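Local coordinates for protein putative glycosyl hydrolase (Bacteroides thetaiotaomicron VPI-5482, PDB 3K11) that is a putative glycosyl hydrolase of family 88, probably with hydrolase activity, at residues T23-L27 against Q355-H359; P48-K54 against D68-E73; R74-R78 against V394-Y400. All blocks are in the same frame, centred on the assembly; numbering follows the deposited sequence. Where two conformers were deposited one is given.

Overall arrangement
The three contacts tie the N-terminal part of the chain to itself and to its C-terminal part. Contacts 1 and 3 are long-range and cross along the chain: 23-27 and then 74-78 come first, 355-359 and 394-400 later. Their centres are 25 Å apart. Both pack against helix 29-45, and both involve helix 400-416. Contact 2 is local, an antiparallel strand pair that follows helix 29-45. It is nested inside the loop closed by contact 1, about 41 Å from it between centres. Contacts 2 and 3, centres 18 Å apart, touch where Pro48 CD meets Gly75 CA at 3.7 Å. Contacts 1 and 3 thus join the N-terminal part to C-terminal helices.

Contact 1: T23-L27 against Q355-H359; sequences TYGDL and QLGWH. With EDO (1,2-ethanediol), chain C; EDO (1,2-ethanediol), chain S.
Residues Thr23 to Leu27 run along helix 347-362, with the CA of Thr23 nearest that of His359 and the CA of Leu27 nearest that of Gln355. Two helix side chains grip the Gly25 carbonyl from opposite faces of its plane. His359 NE2 donates to Gly25 O at 2.8 Å, nearly straight at 169° and in its own ring plane. Gln355 NE2 donates to Gly25 O at 2.9 Å, in its own amide plane. One face of the His359 ring lies against the backbone of Thr23 and Tyr24. With Leu27 CG anti to the backbone N (chi1 -178°), its CD2 reaches Trp358 CD1 at 3.6 Å. Tyr24 CD1 touches Leu356 CD1 at 4.0 Å. The Tyr24 hydroxyl bonds to Asp383 of the second subunit and to Val426 N. Gln355 OE1 bonds to Tyr428, which fixes the amide and presents NE2 to the loop. At the backbone angles of Gly25 a CB would collide with Tyr24 O, so glycine fits here. The contact fastens the loop before helix 29-45 to helix 347-362, and Leu27 also packs on helix 400-416. The bond from NE2 implies that this His359 nitrogen carries a proton.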
ATOM      1  N   THR A  23      22.837  -7.188  -5.869  0.50 26.29           N
ATOM      2  CA  THR A  23      23.471  -8.403  -5.356  0.50 25.40           C
ATOM      3  C   THR A  23      22.611  -8.985  -4.224  0.50 26.22           C
ATOM      4  O   THR A  23      21.827  -8.268  -3.602  0.50 26.91           O
ATOM      5  CB  THR A  23      24.898  -8.134  -4.857  0.50 25.86           C
ATOM      6  OG1 THR A  23      24.873  -7.070  -3.911  0.50 21.87           O
ATOM      7  CG2 THR A  23      25.828  -7.759  -6.023  0.50 24.01           C
ATOM      8  N   TYR A  24      22.732 -10.293  -4.006  1.00 24.43           N
ATOM      9  CA  TYR A  24      21.973 -11.006  -2.984  1.00 23.65           C
ATOM     10  C   TYR A  24      22.855 -12.135  -2.459  1.00 23.34           C
ATOM     11  O   TYR A  24      23.708 -12.626  -3.156  1.00 25.23           O
ATOM     12  CB  TYR A  24      20.680 -11.623  -3.571  1.00 22.81           C
ATOM     13  CG  TYR A  24      19.826 -12.286  -2.504  1.00 21.46           C
ATOM     14  CD1 TYR A  24      18.920 -11.541  -1.741  1.00 21.43           C
ATOM     15  CD2 TYR A  24      19.989 -13.631  -2.186  1.00 23.00           C
ATOM     16  CE1 TYR A  24      18.217 -12.140  -0.716  1.00 22.81           C
ATOM     17  CE2 TYR A  24      19.245 -14.239  -1.171  1.00 23.64           C
ATOM     18  CZ  TYR A  24      18.390 -13.478  -0.425  1.00 25.96           C
ATOM     19  OH  TYR A  24      17.677 -14.044   0.584  1.00 23.27           O
ATOM     20  N   GLY A  25      22.694 -12.488  -1.188  1.00 23.28           N
ATOM     21  CA  GLY A  25      23.307 -13.702  -0.678  1.00 24.37           C
ATOM     22  C   GLY A  25      24.504 -13.445   0.211  1.00 24.17           C
ATOM     23  O   GLY A  25      24.538 -12.497   1.001  1.00 26.29           O
ATOM     24  N   ASP A  26      25.483 -14.306   0.045  1.00 24.22           N
ATOM     25  CA  ASP A  26      26.694 -14.263   0.849  1.00 28.18           C
ATOM     26  C   ASP A  26      27.355 -12.897   0.814  1.00 28.81           C
ATOM     27  O   ASP A  26      27.363 -12.220  -0.215  1.00 28.59           O
ATOM     28  CB  ASP A  26      27.709 -15.283   0.334  1.00 31.77           C
ATOM     29  CG  ASP A  26      27.293 -16.744   0.582  1.00 40.15           C
ATOM     30  OD1 ASP A  26      26.497 -17.044   1.485  1.00 34.07           O
ATOM     31  OD2 ASP A  26      27.819 -17.604  -0.152  1.00 45.51           O
ATOM     32  N   LEU A  27      27.929 -12.533   1.962  1.00 25.96           N
ATOM     33  CA  LEU A  27      28.634 -11.304   2.164  1.00 26.94           C
ATOM     34  C   LEU A  27      29.790 -11.649   3.120  1.00 29.00           C
ATOM     35  O   LEU A  27      29.557 -12.296   4.148  1.00 29.86           O
ATOM     36  CB  LEU A  27      27.665 -10.334   2.803  1.00 27.15           C
ATOM     37  CG  LEU A  27      28.116  -8.918   3.097  1.00 31.01           C
ATOM     38  CD1 LEU A  27      28.516  -8.266   1.762  1.00 28.32           C
ATOM     39  CD2 LEU A  27      26.957  -8.156   3.856  1.00 25.74           C
ATOM     40  N   GLN A 355      21.416  -7.602   6.116  1.00 23.14           N
ATOM     41  CA  GLN A 355      22.307  -8.087   5.080  1.00 20.54           C
ATOM     42  C   GLN A 355      21.859  -7.639   3.671  1.00 23.30           C
ATOM     43  O   GLN A 355      22.674  -7.190   2.862  1.00 25.30           O
ATOM     44  CB  GLN A 355      22.396  -9.612   5.173  1.00 23.32           C
ATOM     45  CG  GLN A 355      23.417 -10.241   4.195  1.00 25.68           C
ATOM     46  CD  GLN A 355      24.207 -11.379   4.779  1.00 26.11           C
ATOM     47  OE1 GLN A 355      24.431 -11.448   5.986  1.00 27.69           O
ATOM     48  NE2 GLN A 355      24.716 -12.237   3.915  1.00 24.27           N
ATOM     49  N   LEU A 356      20.579  -7.769   3.381  1.00 22.56           N
ATOM     50  CA  LEU A 356      20.009  -7.351   2.101  1.00 22.73           C
ATOM     51  C   LEU A 356      20.156  -5.850   1.968  1.00 22.58           C
ATOM     52  O   LEU A 356      20.482  -5.313   0.887  1.00 22.66           O
ATOM     53  CB  LEU A 356      18.532  -7.723   2.020  1.00 21.57           C
ATOM     54  CG  LEU A 356      17.797  -7.204   0.789  1.00 25.08           C
ATOM     55  CD1 LEU A 356      18.433  -7.726  -0.532  1.00 21.14           C
ATOM     56  CD2 LEU A 356      16.291  -7.478   0.844  1.00 20.72           C
ATOM     57  N   GLY A 357      19.860  -5.129   3.044  1.00 24.73           N
ATOM     58  CA  GLY A 357      20.046  -3.676   3.005  1.00 24.25           C
ATOM     59  C   GLY A 357      21.467  -3.264   2.695  1.00 23.08           C
ATOM     60  O   GLY A 357      21.677  -2.271   1.982  1.00 24.94           O
ATOM     61  N   TRP A 358      22.455  -3.990   3.242  1.00 24.56           N
ATOM     62  CA  TRP A 358      23.853  -3.741   2.922  1.00 24.42           C
ATOM     63  C   TRP A 358      24.149  -4.013   1.435  1.00 21.59           C
ATOM     64  O   TRP A 358      24.820  -3.221   0.790  1.00 24.37           O
ATOM     65  CB  TRP A 358      24.853  -4.507   3.840  1.00 25.54           C
ATOM     66  CG  TRP A 358      26.265  -4.119   3.402  1.00 22.80           C
ATOM     67  CD1 TRP A 358      27.050  -4.823   2.587  1.00 24.09           C
ATOM     68  CD2 TRP A 358      26.892  -2.846   3.562  1.00 26.34           C
ATOM     69  NE1 TRP A 358      28.187  -4.135   2.303  1.00 25.39           N
ATOM     70  CE2 TRP A 358      28.104  -2.894   2.853  1.00 23.48           C
ATOM     71  CE3 TRP A 358      26.541  -1.667   4.217  1.00 25.89           C
ATOM     72  CZ2 TRP A 358      29.020  -1.845   2.847  1.00 23.53           C
ATOM     73  CZ3 TRP A 358      27.428  -0.599   4.182  1.00 27.02           C
ATOM     74  CH2 TRP A 358      28.640  -0.683   3.478  1.00 24.37           C
ATOM     75  N   HIS A 359      23.657  -5.122   0.893  1.00 23.42           N
ATOM     76  CA  HIS A 359      23.840  -5.390  -0.538  1.00 24.60           C
ATOM     77  C   HIS A 359      23.321  -4.219  -1.370  1.00 25.01           C
ATOM     78  O   HIS A 359      23.968  -3.787  -2.344  1.00 25.17           O
ATOM     79  CB  HIS A 359      23.114  -6.665  -0.961  1.00 24.33           C
ATOM     80  CG  HIS A 359      23.843  -7.929  -0.625  1.00 27.06           C
ATOM     81  ND1 HIS A 359      25.112  -8.212  -1.093  1.00 34.13           N
ATOM     82  CD2 HIS A 359      23.474  -8.994   0.125  1.00 27.23           C
ATOM     83  CE1 HIS A 359      25.487  -9.398  -0.639  1.00 32.25           C
ATOM     84  NE2 HIS A 359      24.502  -9.904   0.084  1.00 26.03           N
TER
HETATM   85  C1  EDO C   2      18.781  -7.794  -4.690  1.00 31.34           C
HETATM   86  O1  EDO C   2      19.762  -6.749  -4.612  1.00 29.71           O
HETATM   87  C2  EDO C   2      17.515  -7.240  -5.279  1.00 28.09           C
HETATM   88  O2  EDO C   2      17.660  -6.855  -6.676  1.00 27.94           O
HETATM   89  C1  EDO S  18      22.301 -15.903  -4.395  1.00 64.63           C
HETATM   90  O1  EDO S  18      21.201 -16.650  -4.988  1.00 54.32           O
HETATM   91  C2  EDO S  18      23.297 -15.360  -5.423  1.00 68.45           C
HETATM   92  O2  EDO S  18      22.809 -14.192  -6.123  1.00 64.34           O
HETATM   93  O   HOH W   1      23.445  -4.389  -5.053  1.00 35.41           O
HETATM   94  O   HOH W   2      26.184  -4.874  -3.607  1.00 37.57           O
HETATM   95  O   HOH W   3      27.010 -14.037   4.473  0.50 17.53           O

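Contact 2: P48-K54 against D68-E73; sequences PARVVDK and DEAQLE. With EDO (1,2-ethanediol), chain Q.
The side chains of Arg50 and Glu73 run alongside each other and close one end of the strand pair. Arg50 NH1 donates to Glu73 OE1 at 3.1 Å, in the guanidinium plane and on the syn side of the carboxylate. The Glu73 chain is extended, with CG trans to the backbone N (chi1 -179°), and its OE1 also packs against Pro48 CB at 3.2 Å. An alanine at Glu73 is likely to leave the Arg50 guanidinium without this charged mate and open a gap beside the Pro48 ring. At the other end Lys54 stretches past Glu69, and its NZ donates to Asp68 O at 2.9 Å. Lys54 CB sits against the Gln71 amide, 3.5 Å from Gln71 CD. Between these ends the backbones pair as antiparallel strands. Val52 and Gln71 form a hydrogen-bonded pair, with Val52 N to Gln71 O at 2.8 Å. Glu73 N to Arg50 O and Lys54 N to Glu69 O continue the pairing. Val51 CG1 meets Ala70 CB at 3.7 Å. Asp132 accepts a bond from Leu72 N. Strand 51-53 is the middle of a three-stranded antiparallel sheet, between strands 59-60 and 70-72. Leu72 packs on helix 133-139, and with Ala49 rests on Phe113 of helix 101-128.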
ATOM      1  N   PRO A  48      39.737  18.355   3.127  1.00 25.19           N
ATOM      2  CA  PRO A  48      41.062  18.846   3.513  1.00 24.16           C
ATOM      3  C   PRO A  48      41.051  19.620   4.830  1.00 24.69           C
ATOM      4  O   PRO A  48      40.188  20.420   5.059  1.00 28.02           O
ATOM      5  CB  PRO A  48      41.463  19.748   2.347  1.00 24.14           C
ATOM      6  CG  PRO A  48      40.171  20.193   1.717  1.00 24.27           C
ATOM      7  CD  PRO A  48      39.281  18.977   1.864  1.00 24.93           C
ATOM      8  N   ALA A  49      42.034  19.367   5.672  1.00 26.06           N
ATOM      9  CA  ALA A  49      42.148  20.063   6.940  1.00 25.95           C
ATOM     10  C   ALA A  49      43.215  21.129   6.814  1.00 24.82           C
ATOM     11  O   ALA A  49      44.306  20.980   7.354  1.00 24.75           O
ATOM     12  CB  ALA A  49      42.473  19.050   8.070  1.00 24.11           C
ATOM     13  N   ARG A  50      42.924  22.198   6.074  1.00 23.38           N
ATOM     14  CA  ARG A  50      43.872  23.297   5.900  1.00 23.38           C
ATOM     15  C   ARG A  50      43.134  24.597   5.815  1.00 21.73           C
ATOM     16  O   ARG A  50      41.955  24.624   5.440  1.00 22.50           O
ATOM     17  CB  ARG A  50      44.624  23.215   4.560  1.00 25.75           C
ATOM     18  CG  ARG A  50      45.091  21.877   4.165  1.00 31.89           C
ATOM     19  CD  ARG A  50      45.981  21.927   2.932  1.00 30.48           C
ATOM     20  NE  ARG A  50      46.583  20.621   2.763  1.00 32.70           N
ATOM     21  CZ  ARG A  50      46.020  19.604   2.139  1.00 31.80           C
ATOM     22  NH1 ARG A  50      44.850  19.726   1.529  1.00 31.45           N
ATOM     23  NH2 ARG A  50      46.681  18.460   2.051  1.00 41.75           N
ATOM     24  N   VAL A  51      43.860  25.658   6.126  1.00 20.86           N
ATOM     25  CA  VAL A  51      43.403  27.038   5.949  1.00 21.83           C
ATOM     26  C   VAL A  51      44.063  27.579   4.688  1.00 22.32           C
ATOM     27  O   VAL A  51      45.264  27.408   4.485  1.00 20.86           O
ATOM     28  CB  VAL A  51      43.735  27.918   7.178  1.00 21.61           C
ATOM     29  CG1 VAL A  51      43.340  29.371   6.969  1.00 20.70           C
ATOM     30  CG2 VAL A  51      43.025  27.329   8.432  1.00 21.49           C
ATOM     31  N   VAL A  52      43.275  28.235   3.833  1.00 21.71           N
ATOM     32  CA  VAL A  52      43.824  28.832   2.624  1.00 20.07           C
ATOM     33  C   VAL A  52      43.276  30.245   2.450  1.00 23.03           C
ATOM     34  O   VAL A  52      42.279  30.619   3.053  1.00 21.20           O
ATOM     35  CB  VAL A  52      43.433  28.025   1.361  1.00 21.89           C
ATOM     36  CG1 VAL A  52      43.909  26.561   1.461  1.00 18.79           C
ATOM     37  CG2 VAL A  52      41.920  28.069   1.149  1.00 18.28           C
ATOM     38  N   ASP A  53      43.952  31.014   1.616  1.00 22.39           N
ATOM     39  CA  ASP A  53      43.465  32.312   1.173  1.00 22.35           C
ATOM     40  C   ASP A  53      42.289  32.070   0.233  1.00 24.76           C
ATOM     41  O   ASP A  53      42.390  31.291  -0.739  1.00 24.78           O
ATOM     42  CB  ASP A  53      44.560  33.040   0.447  1.00 22.86           C
ATOM     43  CG  ASP A  53      44.109  34.407  -0.044  1.00 27.00           C
ATOM     44  OD1 ASP A  53      43.307  34.480  -0.999  1.00 24.48           O
ATOM     45  OD2 ASP A  53      44.582  35.382   0.524  1.00 29.49           O
ATOM     46  N   LYS A  54      41.166  32.709   0.535  1.00 21.55           N
ATOM     47  CA  LYS A  54      39.949  32.470  -0.200  1.00 25.41           C
ATOM     48  C   LYS A  54      40.007  32.922  -1.653  1.00 24.31           C
ATOM     49  O   LYS A  54      39.221  32.442  -2.459  1.00 27.82           O
ATOM     50  CB  LYS A  54      38.754  33.122   0.493  1.00 29.18           C
ATOM     51  CG  LYS A  54      38.781  34.605   0.483  1.00 30.84           C
ATOM     52  CD  LYS A  54      37.701  35.151   1.404  1.00 34.66           C
ATOM     53  CE  LYS A  54      37.668  36.676   1.383  1.00 45.00           C
ATOM     54  NZ  LYS A  54      36.805  37.261   2.486  1.00 47.27           N
ATOM     55  N   ASP A  68      40.623  38.293   7.354  0.70 25.89           N
ATOM     56  CA  ASP A  68      39.341  37.825   6.807  0.70 28.97           C
ATOM     57  C   ASP A  68      39.462  37.175   5.404  0.70 25.42           C
ATOM     58  O   ASP A  68      38.471  36.784   4.825  0.70 31.72           O
ATOM     59  CB  ASP A  68      38.254  38.927   6.855  0.70 31.45           C
ATOM     60  CG  ASP A  68      38.603  40.167   6.017  0.70 37.74           C
ATOM     61  OD1 ASP A  68      39.351  40.048   5.023  0.70 42.97           O
ATOM     62  OD2 ASP A  68      38.127  41.272   6.368  0.70 51.05           O
ATOM     63  N   GLU A  69      40.672  37.057   4.891  1.00 26.97           N
ATOM     64  CA  GLU A  69      40.922  36.310   3.645  1.00 27.62           C
ATOM     65  C   GLU A  69      40.973  34.806   3.911  1.00 27.48           C
ATOM     66  O   GLU A  69      40.842  34.036   2.970  1.00 27.38           O
ATOM     67  CB  GLU A  69      42.245  36.744   2.987  1.00 29.85           C
ATOM     68  CG  GLU A  69      43.583  36.265   3.654  1.00 29.63           C
ATOM     69  CD  GLU A  69      43.882  36.897   4.999  1.00 37.97           C
ATOM     70  OE1 GLU A  69      43.328  37.998   5.253  1.00 32.07           O
ATOM     71  OE2 GLU A  69      44.675  36.295   5.793  1.00 30.66           O
ATOM     72  N   ALA A  70      41.199  34.391   5.164  1.00 26.08           N
ATOM     73  CA  ALA A  70      41.401  32.970   5.488  1.00 25.39           C
ATOM     74  C   ALA A  70      40.082  32.212   5.518  1.00 25.66           C
ATOM     75  O   ALA A  70      39.063  32.739   6.026  1.00 22.53           O
ATOM     76  CB  ALA A  70      42.120  32.839   6.839  1.00 24.80           C
ATOM     77  N   GLN A  71      40.087  30.980   4.968  1.00 20.95           N
ATOM     78  CA  GLN A  71      38.956  30.105   5.073  1.00 22.62           C
ATOM     79  C   GLN A  71      39.461  28.668   5.115  1.00 21.98           C
ATOM     80  O   GLN A  71      40.576  28.381   4.689  1.00 22.06           O
ATOM     81  CB  GLN A  71      38.013  30.275   3.898  1.00 22.20           C
ATOM     82  CG  GLN A  71      38.627  29.880   2.574  1.00 22.18           C
ATOM     83  CD  GLN A  71      37.655  29.898   1.423  1.00 29.98           C
ATOM     84  OE1 GLN A  71      36.558  30.467   1.512  1.00 28.12           O
ATOM     85  NE2 GLN A  71      38.043  29.248   0.333  1.00 25.50           N
ATOM     86  N   LEU A  72      38.625  27.769   5.576  1.00 23.04           N
ATOM     87  CA  LEU A  72      38.940  26.350   5.471  1.00 23.31           C
ATOM     88  C   LEU A  72      38.915  26.011   3.976  1.00 23.48           C
ATOM     89  O   LEU A  72      38.024  26.463   3.244  1.00 22.73           O
ATOM     90  CB  LEU A  72      37.901  25.530   6.225  1.00 24.71           C
ATOM     91  CG  LEU A  72      37.734  25.791   7.732  1.00 24.61           C
ATOM     92  CD1 LEU A  72      36.750  24.850   8.317  1.00 23.41           C
ATOM     93  CD2 LEU A  72      39.124  25.696   8.420  1.00 21.50           C
ATOM     94  N   GLU A  73      39.890  25.248   3.519  1.00 22.52           N
ATOM     95  CA  GLU A  73      39.937  24.829   2.120  1.00 22.20           C
ATOM     96  C   GLU A  73      38.651  24.087   1.770  1.00 22.86           C
ATOM     97  O   GLU A  73      38.210  23.191   2.517  1.00 24.24           O
ATOM     98  CB  GLU A  73      41.159  23.920   1.880  1.00 23.89           C
ATOM     99  CG  GLU A  73      41.242  23.479   0.434  1.00 23.87           C
ATOM    100  CD  GLU A  73      42.417  22.627   0.129  1.00 25.80           C
ATOM    101  OE1 GLU A  73      43.117  22.218   1.065  1.00 24.77           O
ATOM    102  OE2 GLU A  73      42.598  22.327  -1.069  1.00 27.81           O
TER
HETATM  103  C1  EDO Q  16      34.900  35.622   4.546  1.00 77.30           C
HETATM  104  O1  EDO Q  16      35.991  35.864   5.445  1.00 74.29           O
HETATM  105  C2  EDO Q  16      34.126  36.907   4.325  1.00 76.97           C
HETATM  106  O2  EDO Q  16      33.204  37.060   5.395  1.00 74.92           O
HETATM  107  O   HOH W   4      37.626  21.785   4.663  1.00 30.08           O

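Contact 3: R74-R78 against V394-Y400; sequences RGAFR and VYAAHGY
Phe77 projects from the loop before helix 82-98 into a hollow formed by Tyr395, Ala397 and Tyr400. These partners belong to the 394-400 segment, a loop with a short 3-10 turn at 397-399 that leads into helix 400-416. The setting is a helical domain, consistent with the (alpha/alpha)6 barrel of glycosyl hydrolase family 88. The contact has no hydrogen bond across it and works by shape. The Phe77 ring is the bump. Its CG lies opposite the carbonyl carbon across the CA-CB bond (chi1 -53°), which sets the ring among Tyr395, Ala397 and Tyr400. Its CZ comes to 3.4 Å from Tyr400 CE2. The two rings are oblique, with planes at 50° and centroids 4.6 Å apart. The edge of Phe77 also faces the backbone, with CE1 3.6 Å from Tyr395 O. Ala397 supplies a small wall, its CB 4.0 Å from Phe77 CD1. A second, smaller bump is Ala76, whose CB rests on Tyr395 CE1 at 3.6 Å. Trp84 of helix 82-98 stacks on the Phe77 ring, and Tyr42 of helix 29-45 packs against both Phe77 and Tyr395. The third subunit also reaches this region: its Asp8 packs on Phe77 and Ala397. The Tyr400 ring that receives Phe77 is held at its far end, where Tyr400 OH takes a bond from Val371 N and donates to Val394 O at 2.6 Å.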
ATOM      1  N   ARG A  74      38.039  24.425   0.638  1.00 22.23           N
ATOM      2  CA  ARG A  74      36.778  23.819   0.310  1.00 22.22           C
ATOM      3  C   ARG A  74      36.985  22.528  -0.462  1.00 25.64           C
ATOM      4  O   ARG A  74      37.425  22.553  -1.598  1.00 28.58           O
ATOM      5  CB  ARG A  74      35.950  24.785  -0.518  1.00 23.59           C
ATOM      6  CG  ARG A  74      35.725  26.149   0.099  1.00 27.41           C
ATOM      7  CD  ARG A  74      35.005  26.034   1.334  1.00 27.48           C
ATOM      8  NE  ARG A  74      34.366  27.272   1.796  1.00 28.59           N
ATOM      9  CZ  ARG A  74      34.551  27.858   2.980  1.00 30.88           C
ATOM     10  NH1 ARG A  74      35.500  27.467   3.825  1.00 27.12           N
ATOM     11  NH2 ARG A  74      33.787  28.877   3.313  1.00 30.49           N
ATOM     12  N   GLY A  75      36.725  21.405   0.169  1.00 25.53           N
ATOM     13  CA  GLY A  75      36.652  20.109  -0.518  1.00 26.17           C
ATOM     14  C   GLY A  75      35.185  19.874  -0.825  1.00 28.38           C
ATOM     15  O   GLY A  75      34.393  20.790  -0.704  1.00 30.97           O
ATOM     16  N   ALA A  76      34.799  18.663  -1.210  1.00 29.07           N
ATOM     17  CA  ALA A  76      33.394  18.408  -1.546  1.00 28.44           C
ATOM     18  C   ALA A  76      32.500  18.441  -0.342  1.00 29.74           C
ATOM     19  O   ALA A  76      31.324  18.732  -0.481  1.00 32.24           O
ATOM     20  CB  ALA A  76      33.235  17.041  -2.300  1.00 28.58           C
ATOM     21  N   PHE A  77      33.029  18.159   0.858  1.00 27.36           N
ATOM     22  CA  PHE A  77      32.195  18.090   2.047  1.00 26.74           C
ATOM     23  C   PHE A  77      32.724  18.964   3.177  1.00 27.51           C
ATOM     24  O   PHE A  77      33.942  19.018   3.387  1.00 26.55           O
ATOM     25  CB  PHE A  77      32.160  16.662   2.533  1.00 25.87           C
ATOM     26  CG  PHE A  77      31.765  15.698   1.466  1.00 25.64           C
ATOM     27  CD1 PHE A  77      30.459  15.712   0.975  1.00 27.08           C
ATOM     28  CD2 PHE A  77      32.715  14.864   0.873  1.00 25.83           C
ATOM     29  CE1 PHE A  77      30.104  14.881  -0.069  1.00 24.96           C
ATOM     30  CE2 PHE A  77      32.357  14.013  -0.143  1.00 26.52           C
ATOM     31  CZ  PHE A  77      31.024  14.025  -0.612  1.00 20.84           C
ATOM     32  N   ARG A  78      31.804  19.620   3.899  0.70 29.14           N
ATOM     33  CA  ARG A  78      32.143  20.526   5.017  0.70 27.21           C
ATOM     34  C   ARG A  78      32.557  19.689   6.213  0.70 27.41           C
ATOM     35  O   ARG A  78      31.971  18.630   6.467  0.70 28.42           O
ATOM     36  CB  ARG A  78      30.934  21.422   5.367  0.70 29.15           C
ATOM     37  CG  ARG A  78      30.583  22.458   4.307  0.70 27.57           C
ATOM     38  CD  ARG A  78      29.154  23.045   4.395  0.70 32.37           C
ATOM     39  NE  ARG A  78      28.150  22.015   4.056  0.70 41.64           N
ATOM     40  CZ  ARG A  78      27.079  21.666   4.790  0.70 37.56           C
ATOM     41  NH1 ARG A  78      26.760  22.300   5.928  0.70 40.97           N
ATOM     42  NH2 ARG A  78      26.297  20.682   4.358  0.70 28.71           N
ATOM     43  N   VAL A 394      25.202  12.920  -5.576  1.00 23.33           N
ATOM     44  CA  VAL A 394      26.410  12.337  -4.974  1.00 22.88           C
ATOM     45  C   VAL A 394      27.046  13.203  -3.930  1.00 22.32           C
ATOM     46  O   VAL A 394      27.702  12.689  -3.002  1.00 24.28           O
ATOM     47  CB  VAL A 394      27.442  11.968  -6.052  1.00 25.20           C
ATOM     48  CG1 VAL A 394      26.884  10.788  -6.913  1.00 24.60           C
ATOM     49  CG2 VAL A 394      27.826  13.223  -6.864  1.00 22.01           C
ATOM     50  N   TYR A 395      26.870  14.510  -4.051  1.00 23.17           N
ATOM     51  CA  TYR A 395      27.439  15.400  -3.062  1.00 21.39           C
ATOM     52  C   TYR A 395      26.573  15.695  -1.833  1.00 24.77           C
ATOM     53  O   TYR A 395      26.973  16.495  -0.990  1.00 25.37           O
ATOM     54  CB  TYR A 395      27.860  16.709  -3.711  1.00 26.32           C
ATOM     55  CG  TYR A 395      28.992  16.490  -4.681  1.00 26.63           C
ATOM     56  CD1 TYR A 395      30.226  16.060  -4.217  1.00 32.14           C
ATOM     57  CD2 TYR A 395      28.820  16.671  -6.055  1.00 27.59           C
ATOM     58  CE1 TYR A 395      31.270  15.827  -5.068  1.00 31.62           C
ATOM     59  CE2 TYR A 395      29.883  16.433  -6.930  1.00 28.66           C
ATOM     60  CZ  TYR A 395      31.103  16.010  -6.412  1.00 33.92           C
ATOM     61  OH  TYR A 395      32.214  15.786  -7.223  1.00 38.02           O
ATOM     62  N   ALA A 396      25.369  15.108  -1.755  1.00 25.64           N
ATOM     63  CA  ALA A 396      24.578  15.155  -0.525  1.00 23.71           C
ATOM     64  C   ALA A 396      25.434  14.458   0.509  1.00 22.94           C
ATOM     65  O   ALA A 396      25.712  13.250   0.379  1.00 23.24           O
ATOM     66  CB  ALA A 396      23.280  14.416  -0.710  1.00 21.65           C
ATOM     67  N   ALA A 397      25.814  15.181   1.556  1.00 22.73           N
ATOM     68  CA  ALA A 397      26.774  14.658   2.532  1.00 23.47           C
ATOM     69  C   ALA A 397      26.177  13.559   3.435  1.00 24.02           C
ATOM     70  O   ALA A 397      26.885  12.798   4.112  1.00 22.18           O
ATOM     71  CB  ALA A 397      27.297  15.781   3.393  1.00 21.49           C
ATOM     72  N   HIS A 398      24.864  13.473   3.436  1.00 22.33           N
ATOM     73  CA  HIS A 398      24.129  12.608   4.338  1.00 24.58           C
ATOM     74  C   HIS A 398      24.364  11.157   4.083  1.00 25.76           C
ATOM     75  O   HIS A 398      24.028  10.344   4.933  1.00 26.66           O
ATOM     76  CB  HIS A 398      22.625  12.814   4.153  1.00 25.15           C
ATOM     77  CG  HIS A 398      22.218  14.238   4.176  1.00 23.39           C
ATOM     78  ND1 HIS A 398      22.392  15.069   3.099  1.00 25.90           N
ATOM     79  CD2 HIS A 398      21.680  14.997   5.165  1.00 26.11           C
ATOM     80  CE1 HIS A 398      21.985  16.282   3.431  1.00 24.28           C
ATOM     81  NE2 HIS A 398      21.507  16.249   4.658  1.00 24.56           N
ATOM     82  N   GLY A 399      24.856  10.812   2.889  1.00 23.40           N
ATOM     83  CA  GLY A 399      25.055   9.397   2.585  1.00 26.48           C
ATOM     84  C   GLY A 399      26.284   8.782   3.215  1.00 24.46           C
ATOM     85  O   GLY A 399      26.344   7.569   3.462  1.00 26.92           O
ATOM     86  N   TYR A 400      27.289   9.616   3.483  1.00 22.92           N
ATOM     87  CA  TYR A 400      28.638   9.092   3.747  1.00 23.56           C
ATOM     88  C   TYR A 400      28.771   8.433   5.127  1.00 22.19           C
ATOM     89  O   TYR A 400      29.239   7.276   5.215  1.00 22.92           O
ATOM     90  CB  TYR A 400      29.683  10.218   3.474  1.00 24.16           C
ATOM     91  CG  TYR A 400      29.687  10.479   1.992  1.00 26.30           C
ATOM     92  CD1 TYR A 400      30.408   9.659   1.139  1.00 25.22           C
ATOM     93  CD2 TYR A 400      28.815  11.392   1.428  1.00 23.58           C
ATOM     94  CE1 TYR A 400      30.313   9.795  -0.258  1.00 23.04           C
ATOM     95  CE2 TYR A 400      28.732  11.547   0.020  1.00 25.92           C
ATOM     96  CZ  TYR A 400      29.491  10.749  -0.799  1.00 26.50           C
ATOM     97  OH  TYR A 400      29.392  10.847  -2.175  1.00 22.71           O
TER